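Local atomic coordinates of putative isomerase (Sinorhizobium meliloti, PDB entry 2PPG), a protein that is of unknown function but has the two-domain build of the enolase superfamily, in which a capping domain sits against a TIM-type barrel. Residues R78-I83 with V122-A127; D106-M111 with W271-D276; D154-Y159 with A329-S334. All coordinates share one frame; numbering follows the deposited sequence.

In the fold
All three contacts are buried. Contact 1 joins two helices of the capping domain, 77-92 and 119-140. Contact 2 joins helix 100-109 of the same domain to the start of barrel helix 274-282, so it bridges the two domains. Contact 3 lies within the barrel, between strand 155-161 and helix 325-336. Contacts 1 and 2 are neighbours, about 13 Å between centres, and share a border with the second subunit. The centres of contacts 1 and 3 are about 25 Å apart. All three rest mainly on carbon contacts. Contacts 1 and 2 are flanked by salt bridges to the second subunit, whereas contact 3 has no partner from another chain and its buried serine hydroxyl bonds within its helix.

Contact 1 of 3, residues R78-I83 with V122-A127; sequences RATMEI and VDALAA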
loop_
_atom_site.group_PDB
_atom_site.type_symbol
_atom_site.label_atom_id
_atom_site.label_comp_id
_atom_site.label_asym_id
_atom_site.label_seq_id
_atom_site.Cartn_x
_atom_site.Cartn_y
_atom_site.Cartn_z
ATOM N N ARG A 78 -10.365 -21.269 39.980
ATOM C CA ARG A 78 -10.165 -20.463 41.189
ATOM C C ARG A 78 -9.388 -19.186 40.892
ATOM O O ARG A 78 -9.400 -18.235 41.691
ATOM C CB ARG A 78 -9.437 -21.251 42.267
ATOM C CG ARG A 78 -10.258 -22.324 42.958
ATOM C CD ARG A 78 -9.560 -22.781 44.223
ATOM N NE ARG A 78 -10.099 -24.046 44.685
ATOM C CZ ARG A 78 -9.592 -25.239 44.383
ATOM N NH1 ARG A 78 -8.506 -25.343 43.619
ATOM N NH2 ARG A 78 -10.169 -26.334 44.860
ATOM N N ALA A 79 -8.693 -19.170 39.753
ATOM C CA ALA A 79 -8.018 -17.960 39.304
ATOM C C ALA A 79 -9.055 -16.899 38.933
ATOM O O ALA A 79 -9.034 -15.787 39.442
ATOM C CB ALA A 79 -7.102 -18.264 38.142
ATOM N N THR A 80 -9.988 -17.270 38.068
ATOM C CA THR A 80 -11.042 -16.372 37.628
ATOM C C THR A 80 -11.873 -15.865 38.795
ATOM O O THR A 80 -12.133 -14.667 38.893
ATOM C CB THR A 80 -11.948 -17.081 36.642
ATOM O OG1 THR A 80 -11.124 -17.746 35.680
ATOM C CG2 THR A 80 -12.880 -16.087 35.952
HETATM N N MSE A 81 -12.276 -16.775 39.679
HETATM C CA MSE A 81 -13.046 -16.402 40.862
HETATM C C MSE A 81 -12.259 -15.485 41.791
HETATM O O MSE A 81 -12.836 -14.611 42.439
HETATM C CB MSE A 81 -13.523 -17.637 41.615
HETATM C CG MSE A 81 -14.499 -18.463 40.807
HETATM SE SE MSE A 81 -15.286 -20.004 41.720
HETATM C CE MSE A 81 -13.638 -20.952 42.176
ATOM N N GLU A 82 -10.945 -15.674 41.842
ATOM C CA GLU A 82 -10.103 -14.833 42.680
ATOM C C GLU A 82 -10.120 -13.392 42.162
ATOM O O GLU A 82 -10.296 -12.439 42.927
ATOM C CB GLU A 82 -8.677 -15.389 42.733
ATOM C CG GLU A 82 -7.747 -14.663 43.678
ATOM C CD GLU A 82 -8.184 -14.738 45.131
ATOM O OE1 GLU A 82 -9.173 -15.445 45.423
ATOM O OE2 GLU A 82 -7.539 -14.083 45.985
ATOM N N ILE A 83 -9.965 -13.249 40.850
ATOM C CA ILE A 83 -10.063 -11.952 40.197
ATOM C C ILE A 83 -11.394 -11.280 40.559
ATOM O O ILE A 83 -11.422 -10.107 40.951
ATOM C CB ILE A 83 -9.919 -12.090 38.657
ATOM C CG1 ILE A 83 -8.533 -12.651 38.282
ATOM C CG2 ILE A 83 -10.178 -10.764 37.964
ATOM C CD1 ILE A 83 -8.423 -13.148 36.834
ATOM N N VAL A 122 -10.665 -10.871 31.365
ATOM C CA VAL A 122 -11.881 -10.570 30.613
ATOM C C VAL A 122 -12.911 -11.668 30.870
ATOM O O VAL A 122 -14.117 -11.389 30.927
ATOM C CB VAL A 122 -11.615 -10.379 29.105
ATOM C CG1 VAL A 122 -12.919 -10.118 28.350
ATOM C CG2 VAL A 122 -10.657 -9.216 28.886
ATOM N N ASP A 123 -12.435 -12.898 31.076
ATOM C CA ASP A 123 -13.314 -13.972 31.534
ATOM C C ASP A 123 -14.125 -13.542 32.757
ATOM O O ASP A 123 -15.343 -13.722 32.804
ATOM C CB ASP A 123 -12.513 -15.237 31.855
ATOM C CG ASP A 123 -12.370 -16.178 30.649
ATOM O OD1 ASP A 123 -12.761 -15.796 29.522
ATOM O OD2 ASP A 123 -11.866 -17.312 30.834
ATOM N N ALA A 124 -13.440 -12.966 33.744
ATOM C CA ALA A 124 -14.072 -12.462 34.960
ATOM C C ALA A 124 -15.043 -11.319 34.685
ATOM O O ALA A 124 -16.077 -11.197 35.357
ATOM C CB ALA A 124 -13.016 -12.021 35.958
ATOM N N LEU A 125 -14.707 -10.479 33.705
ATOM C CA LEU A 125 -15.567 -9.358 33.334
ATOM C C LEU A 125 -16.804 -9.883 32.656
ATOM O O LEU A 125 -17.917 -9.462 32.966
ATOM C CB LEU A 125 -14.838 -8.377 32.414
ATOM C CG LEU A 125 -13.607 -7.662 32.991
ATOM C CD1 LEU A 125 -13.004 -6.747 31.962
ATOM C CD2 LEU A 125 -13.966 -6.886 34.241
ATOM N N ALA A 126 -16.600 -10.824 31.745
ATOM C CA ALA A 126 -17.688 -11.423 30.976
ATOM C C ALA A 126 -18.804 -11.967 31.881
ATOM O O ALA A 126 -19.991 -11.868 31.552
ATOM C CB ALA A 126 -17.136 -12.527 30.090
ATOM N N ALA A 127 -18.419 -12.530 33.027
ATOM C CA ALA A 127 -19.382 -13.169 33.906
ATOM C C ALA A 127 -20.138 -12.151 34.729
ATOM O O ALA A 127 -21.343 -12.316 34.957
ATOM C CB ALA A 127 -18.711 -14.156 34.798
#
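Ala124 is the centre of this contact, and Thr80 and Ile83 pack against it from one turn of the facing helix. The closest side-chain pair is Ile83 CG2 with Ala124 CB, 3.7 Å apart. Thr80 brings its methyl: Thr80 CG2 lies 3.9 Å from Ala124 N, over the backbone, and more loosely 4.2 Å from Asp123 CB. This is a helix-helix crossing in the N-terminal capping domain of an enolase-superfamily protein. The axes of segments 78-83 and 122-127 come within 8.8 Å and cross at -66°. Ala124, with its small side chain, sits at the crossing, where the CA atoms of Thr80 and Ala124 are 5.6 Å apart. In both Thr80 and Ile83 the CG2 branch lies opposite the backbone N, and this directs the two methyls at the alanine.

Next come the residues that frame this point. Phe120 touches both Thr80 and Ile83, and Leu88 packs on Ile83 and Ala124. Leu125, one residue on from Ala124, sends its branched end toward helix 100-109.

Further out the contact borders on the second subunit. Ala79 packs on Ala79 of the second subunit. At the subunit interface, Arg78 NH1 forms a salt bridge with Glu82 OE2 of the second subunit. Ile83 takes part on both fronts, since it also packs on Phe120 of the second subunit.

Asp123 has a double role. Its CB helps to line the apolar patch, yet its carboxylate is buried and bound on both oxygens: OD1 is hydrogen-bonded to His295 ND1, and OD2 to the hydroxyl OH of Tyr116 of the second subunit.

Contact 2 of 3, residues D106-M111 with W271-D276; sequences DLYDLM and WRTVHD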
loop_
_atom_site.group_PDB
_atom_site.type_symbol
_atom_site.label_atom_id
_atom_site.label_comp_id
_atom_site.label_asym_id
_atom_site.label_seq_id
_atom_site.Cartn_x
_atom_site.Cartn_y
_atom_site.Cartn_z
ATOM N N ASP A 106 -15.083 0.643 33.126
ATOM C CA ASP A 106 -14.444 1.050 34.382
ATOM C C ASP A 106 -13.537 -0.034 34.937
ATOM O O ASP A 106 -12.417 0.252 35.332
ATOM C CB ASP A 106 -15.493 1.433 35.424
ATOM C CG ASP A 106 -16.121 2.798 35.151
ATOM O OD1 ASP A 106 -15.670 3.483 34.202
ATOM O OD2 ASP A 106 -17.064 3.185 35.887
ATOM N N LEU A 107 -14.021 -1.279 34.928
ATOM C CA LEU A 107 -13.299 -2.433 35.484
ATOM C C LEU A 107 -12.150 -2.854 34.583
ATOM O O LEU A 107 -11.113 -3.346 35.028
ATOM C CB LEU A 107 -14.239 -3.627 35.649
ATOM C CG LEU A 107 -15.482 -3.587 36.545
ATOM C CD1 LEU A 107 -16.213 -4.959 36.527
ATOM C CD2 LEU A 107 -15.147 -3.152 37.963
ATOM N N TYR A 108 -12.356 -2.680 33.296
ATOM C CA TYR A 108 -11.323 -2.971 32.335
ATOM C C TYR A 108 -10.188 -1.935 32.448
ATOM O O TYR A 108 -9.008 -2.279 32.432
ATOM C CB TYR A 108 -11.956 -2.974 30.962
ATOM C CG TYR A 108 -11.017 -3.268 29.846
ATOM C CD1 TYR A 108 -10.991 -4.528 29.261
ATOM C CD2 TYR A 108 -10.198 -2.277 29.329
ATOM C CE1 TYR A 108 -10.151 -4.802 28.199
ATOM C CE2 TYR A 108 -9.359 -2.533 28.261
ATOM C CZ TYR A 108 -9.336 -3.803 27.708
ATOM O OH TYR A 108 -8.500 -4.073 26.662
ATOM N N ASP A 109 -10.552 -0.667 32.599
ATOM C CA ASP A 109 -9.569 0.391 32.809
ATOM C C ASP A 109 -8.742 0.192 34.082
ATOM O O ASP A 109 -7.656 0.753 34.208
ATOM C CB ASP A 109 -10.248 1.761 32.836
ATOM C CG ASP A 109 -10.761 2.190 31.466
ATOM O OD1 ASP A 109 -10.336 1.608 30.449
ATOM O OD2 ASP A 109 -11.597 3.119 31.408
ATOM N N LEU A 110 -9.253 -0.607 35.013
ATOM C CA LEU A 110 -8.568 -0.886 36.271
ATOM C C LEU A 110 -7.199 -1.578 36.101
ATOM O O LEU A 110 -6.290 -1.389 36.920
ATOM C CB LEU A 110 -9.478 -1.724 37.164
ATOM C CG LEU A 110 -10.032 -1.164 38.481
ATOM C CD1 LEU A 110 -10.083 0.376 38.573
ATOM C CD2 LEU A 110 -11.399 -1.772 38.761
HETATM N N MSE A 111 -7.043 -2.357 35.029
HETATM C CA MSE A 111 -5.849 -3.184 34.854
HETATM C C MSE A 111 -5.165 -3.087 33.487
HETATM O O MSE A 111 -4.100 -3.663 33.296
HETATM C CB MSE A 111 -6.206 -4.640 35.146
HETATM C CG MSE A 111 -6.550 -4.906 36.606
HETATM SE SE MSE A 111 -4.934 -5.149 37.670
HETATM C CE MSE A 111 -4.637 -7.040 37.308
ATOM N N TRP A 271 -11.016 -14.648 21.016
ATOM C CA TRP A 271 -10.802 -13.229 21.245
ATOM C C TRP A 271 -11.495 -12.852 22.537
ATOM O O TRP A 271 -12.233 -13.669 23.097
ATOM C CB TRP A 271 -11.369 -12.378 20.113
ATOM C CG TRP A 271 -10.808 -12.672 18.756
ATOM C CD1 TRP A 271 -9.661 -13.345 18.463
ATOM C CD2 TRP A 271 -11.367 -12.257 17.503
ATOM N NE1 TRP A 271 -9.480 -13.390 17.094
ATOM C CE2 TRP A 271 -10.516 -12.732 16.486
ATOM C CE3 TRP A 271 -12.512 -11.542 17.146
ATOM C CZ2 TRP A 271 -10.775 -12.523 15.133
ATOM C CZ3 TRP A 271 -12.769 -11.338 15.806
ATOM C CH2 TRP A 271 -11.906 -11.829 14.815
ATOM N N ARG A 272 -11.271 -11.616 22.993
ATOM C CA ARG A 272 -11.865 -11.141 24.228
ATOM C C ARG A 272 -12.582 -9.811 24.060
ATOM O O ARG A 272 -13.583 -9.559 24.735
ATOM C CB ARG A 272 -10.806 -11.038 25.327
ATOM C CG ARG A 272 -10.227 -12.381 25.735
ATOM C CD ARG A 272 -11.292 -13.303 26.335
ATOM N NE ARG A 272 -10.661 -14.343 27.141
ATOM C CZ ARG A 272 -10.194 -15.490 26.659
ATOM N NH1 ARG A 272 -10.295 -15.770 25.363
ATOM N NH2 ARG A 272 -9.608 -16.352 27.477
ATOM N N THR A 273 -12.061 -8.962 23.175
ATOM C CA THR A 273 -12.666 -7.659 22.905
ATOM C C THR A 273 -12.753 -7.358 21.407
ATOM O O THR A 273 -12.119 -8.026 20.571
ATOM C CB THR A 273 -11.864 -6.511 23.528
ATOM O OG1 THR A 273 -10.585 -6.459 22.901
ATOM C CG2 THR A 273 -11.694 -6.685 25.047
ATOM N N VAL A 274 -13.521 -6.319 21.083
ATOM C CA VAL A 274 -13.608 -5.803 19.726
ATOM C C VAL A 274 -12.223 -5.411 19.193
ATOM O O VAL A 274 -11.987 -5.402 17.982
ATOM C CB VAL A 274 -14.608 -4.622 19.655
ATOM C CG1 VAL A 274 -14.200 -3.485 20.614
ATOM C CG2 VAL A 274 -14.777 -4.115 18.221
ATOM N N HIS A 275 -11.297 -5.112 20.095
ATOM C CA HIS A 275 -9.934 -4.766 19.692
ATOM C C HIS A 275 -9.225 -5.916 18.974
ATOM O O HIS A 275 -8.542 -5.696 17.979
ATOM C CB HIS A 275 -9.127 -4.247 20.883
ATOM C CG HIS A 275 -9.714 -3.017 21.497
ATOM N ND1 HIS A 275 -9.848 -1.832 20.803
ATOM C CD2 HIS A 275 -10.233 -2.793 22.727
ATOM C CE1 HIS A 275 -10.416 -0.928 21.583
ATOM N NE2 HIS A 275 -10.656 -1.485 22.757
ATOM N N ASP A 276 -9.414 -7.139 19.453
ATOM C CA ASP A 276 -8.887 -8.312 18.754
ATOM C C ASP A 276 -9.380 -8.393 17.320
ATOM O O ASP A 276 -8.665 -8.877 16.459
ATOM C CB ASP A 276 -9.241 -9.605 19.497
ATOM C CG ASP A 276 -8.689 -9.629 20.897
ATOM O OD1 ASP A 276 -7.599 -9.071 21.099
ATOM O OD2 ASP A 276 -9.337 -10.192 21.800
#
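Tyr108 and Thr273 form the tighter part of this contact. Tyr108 CE1 lies 4.0 Å from Thr273 CG2, and the methyl approaches the ring obliquely. The two side chains cross at about a right angle. With CG anti to the backbone N (chi1 -180°), the ring of Tyr108 reaches out from the helix to Thr273, whose CA is 10.6 Å from Tyr108 CA.

The other part is looser. Tyr108 OH comes only to 4.5 Å from His275 CD2, again obliquely, and His275 is partly exposed. Val310 of the third subunit packs on His275. Separately, Glu249 of the second subunit packs on Tyr108.

This is an interdomain contact of the enolase-superfamily fold: Tyr108 of the capping domain meets the start of a barrel helix, 274-282. That start is held by a capping box. Thr273 is the N-cap. Thr273 OG1 accepts a weak bond from His275 N at 3.2 Å, with an N-H...O angle of 129°. In return Thr273 N donates to Asp276 OD2 over 3.3 Å, reaching it from above the carboxylate plane. The shorter bond to the same oxygen comes from Arg272 N, 2.7 Å from Asp276 OD2 and nearly in line with the C-O bond. Two backbone N-H groups therefore grip one carboxylate oxygen, which is consistent with a well-held turn behind the threonine methyl. Asp276 O also sits 4.3 Å above the plane of the Trp271 ring, over its centre.

Arg272 turns off to another border. It bonds to Gly119 O of its own chain and to Arg114 O of the second subunit, and makes a cation-pi contact with Tyr116 of that subunit. On the capping-domain helix, Asp106 and Asp109 both form salt bridges with Arg45 NH2 of the second subunit.

Contact 3 of 3, residues D154-Y159 with A329-S334; sequences DRIAAY and ASLQAS
Ile156 and Ser334 have the nearest CA atoms of the two segments, a strand at 155-159 and a helix at 329-334. Ile156 CA and Ser334 CA are 7.9 Å apart. A single strand side chain spans the distance. Ile156 points toward the helix, while Tyr159, farther along the strand, reaches Lys187 and meets Trp240 edge-to-face.

Ile156 makes the contact with CD1, the end of its longer branch. Ile156 CD1 lies 3.5 Å from Ser334 CB and 3.7 Å from Leu331 O. It is therefore seated on one turn of helix, between the beta carbon of the serine and a backbone carbonyl. With chi2 extended at 164°, CD1 is carried out from the strand to reach that turn. Leu331 lends its branched end more loosely, with its CD2 4.3 Å from Ile156 CD1.

The pair belongs to the TIM-type barrel. Strand 155-161 runs parallel to both 185-189 and 343-345. Helix 325-336 connects strand 314-315 to 343-345 and packs on 155-161, the next strand round; His343 touches both Ile156 and Ser334. Tyr368 of strand 367-369 adds a side chain against Leu331.

Ser334 offers its carbon to the isoleucine and keeps its hydroxyl within the helix. Ser334 OG donates to Ser330 O at 2.7 Å, tilted 35° from the carbonyl plane. That oxygen also accepts the helix bond from Ser334 N, at 2.9 Å from Ser330 O, and the two donors arrive from opposite faces of its plane. The buried hydroxyl is in this way satisfied one turn back. At the strand's start, Arg155 folds back. Arg155 NE donates to Asp154 O at 3.2 Å; the donor lies well above the carbonyl plane.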
loop_
_atom_site.group_PDB
_atom_site.type_symbol
_atom_site.label_atom_id
_atom_site.label_comp_id
_atom_site.label_asym_id
_atom_site.label_seq_id
_atom_site.Cartn_x
_atom_site.Cartn_y
_atom_site.Cartn_z
ATOM N N ASP A 154 -37.039 -14.230 16.899
ATOM C CA ASP A 154 -37.253 -15.079 18.088
ATOM C C ASP A 154 -36.858 -16.552 17.909
ATOM O O ASP A 154 -36.830 -17.322 18.873
ATOM C CB ASP A 154 -38.638 -14.904 18.727
ATOM C CG ASP A 154 -39.752 -15.491 17.903
ATOM O OD1 ASP A 154 -40.894 -15.469 18.412
ATOM O OD2 ASP A 154 -39.501 -15.968 16.771
ATOM N N ARG A 155 -36.563 -16.927 16.670
ATOM C CA ARG A 155 -35.863 -18.174 16.407
ATOM C C ARG A 155 -34.497 -17.838 15.807
ATOM O O ARG A 155 -34.328 -16.828 15.128
ATOM C CB ARG A 155 -36.628 -19.079 15.432
ATOM C CG ARG A 155 -38.093 -19.373 15.736
ATOM C CD ARG A 155 -38.265 -20.370 16.854
ATOM N NE ARG A 155 -38.823 -19.719 18.030
ATOM C CZ ARG A 155 -40.032 -19.973 18.515
ATOM N NH1 ARG A 155 -40.463 -19.333 19.587
ATOM N NH2 ARG A 155 -40.801 -20.883 17.937
ATOM N N ILE A 156 -33.527 -18.701 16.048
ATOM C CA ILE A 156 -32.227 -18.566 15.429
ATOM C C ILE A 156 -31.838 -19.927 14.891
ATOM O O ILE A 156 -31.920 -20.925 15.607
ATOM C CB ILE A 156 -31.153 -18.076 16.440
ATOM C CG1 ILE A 156 -31.508 -16.671 16.939
ATOM C CG2 ILE A 156 -29.757 -18.105 15.792
ATOM C CD1 ILE A 156 -30.787 -16.210 18.179
ATOM N N ALA A 157 -31.424 -19.970 13.632
ATOM C CA ALA A 157 -30.966 -21.218 13.035
ATOM C C ALA A 157 -29.786 -21.765 13.846
ATOM O O ALA A 157 -28.936 -21.004 14.316
ATOM C CB ALA A 157 -30.594 -21.015 11.569
ATOM N N ALA A 158 -29.769 -23.081 14.049
ATOM C CA ALA A 158 -28.712 -23.726 14.821
ATOM C C ALA A 158 -27.981 -24.688 13.911
ATOM O O ALA A 158 -28.560 -25.196 12.961
ATOM C CB ALA A 158 -29.298 -24.459 15.993
ATOM N N TYR A 159 -26.712 -24.943 14.176
ATOM C CA TYR A 159 -26.052 -26.023 13.448
ATOM C C TYR A 159 -25.449 -27.008 14.417
ATOM O O TYR A 159 -24.966 -26.621 15.481
ATOM C CB TYR A 159 -25.012 -25.512 12.454
ATOM C CG TYR A 159 -23.754 -24.911 13.049
ATOM C CD1 TYR A 159 -22.688 -25.725 13.431
ATOM C CD2 TYR A 159 -23.605 -23.539 13.173
ATOM C CE1 TYR A 159 -21.540 -25.206 13.942
ATOM C CE2 TYR A 159 -22.445 -23.002 13.683
ATOM C CZ TYR A 159 -21.413 -23.843 14.070
ATOM O OH TYR A 159 -20.240 -23.337 14.586
ATOM N N ALA A 329 -27.243 -15.787 27.327
ATOM C CA ALA A 329 -26.781 -14.458 26.937
ATOM C C ALA A 329 -26.515 -14.448 25.431
ATOM O O ALA A 329 -26.936 -13.542 24.719
ATOM C CB ALA A 329 -25.535 -14.079 27.709
ATOM N N SER A 330 -25.851 -15.480 24.937
ATOM C CA SER A 330 -25.535 -15.558 23.514
ATOM C C SER A 330 -26.775 -15.462 22.617
ATOM O O SER A 330 -26.764 -14.778 21.584
ATOM C CB SER A 330 -24.753 -16.829 23.206
ATOM O OG SER A 330 -24.159 -16.723 21.936
ATOM N N LEU A 331 -27.847 -16.131 23.034
ATOM C CA LEU A 331 -29.113 -16.106 22.309
ATOM C C LEU A 331 -29.820 -14.760 22.370
ATOM O O LEU A 331 -30.373 -14.306 21.376
ATOM C CB LEU A 331 -30.033 -17.196 22.843
ATOM C CG LEU A 331 -29.518 -18.612 22.608
ATOM C CD1 LEU A 331 -30.600 -19.576 23.030
ATOM C CD2 LEU A 331 -29.114 -18.816 21.135
ATOM N N GLN A 332 -29.795 -14.124 23.537
ATOM C CA GLN A 332 -30.340 -12.779 23.684
ATOM C C GLN A 332 -29.625 -11.772 22.783
ATOM O O GLN A 332 -30.270 -10.950 22.118
ATOM C CB GLN A 332 -30.254 -12.311 25.144
ATOM C CG GLN A 332 -31.270 -12.954 26.083
ATOM C CD GLN A 332 -32.716 -12.535 25.802
ATOM O OE1 GLN A 332 -32.975 -11.484 25.201
ATOM N NE2 GLN A 332 -33.664 -13.358 26.251
ATOM N N ALA A 333 -28.293 -11.829 22.770
ATOM C CA ALA A 333 -27.523 -10.867 21.998
ATOM C C ALA A 333 -27.671 -11.160 20.516
ATOM O O ALA A 333 -27.871 -10.241 19.719
ATOM C CB ALA A 333 -26.095 -10.876 22.408
ATOM N N SER A 334 -27.614 -12.442 20.153
ATOM C CA SER A 334 -27.877 -12.838 18.771
ATOM C C SER A 334 -29.239 -12.322 18.339
ATOM O O SER A 334 -29.416 -11.946 17.185
ATOM C CB SER A 334 -27.794 -14.356 18.575
ATOM O OG SER A 334 -26.496 -14.852 18.850
#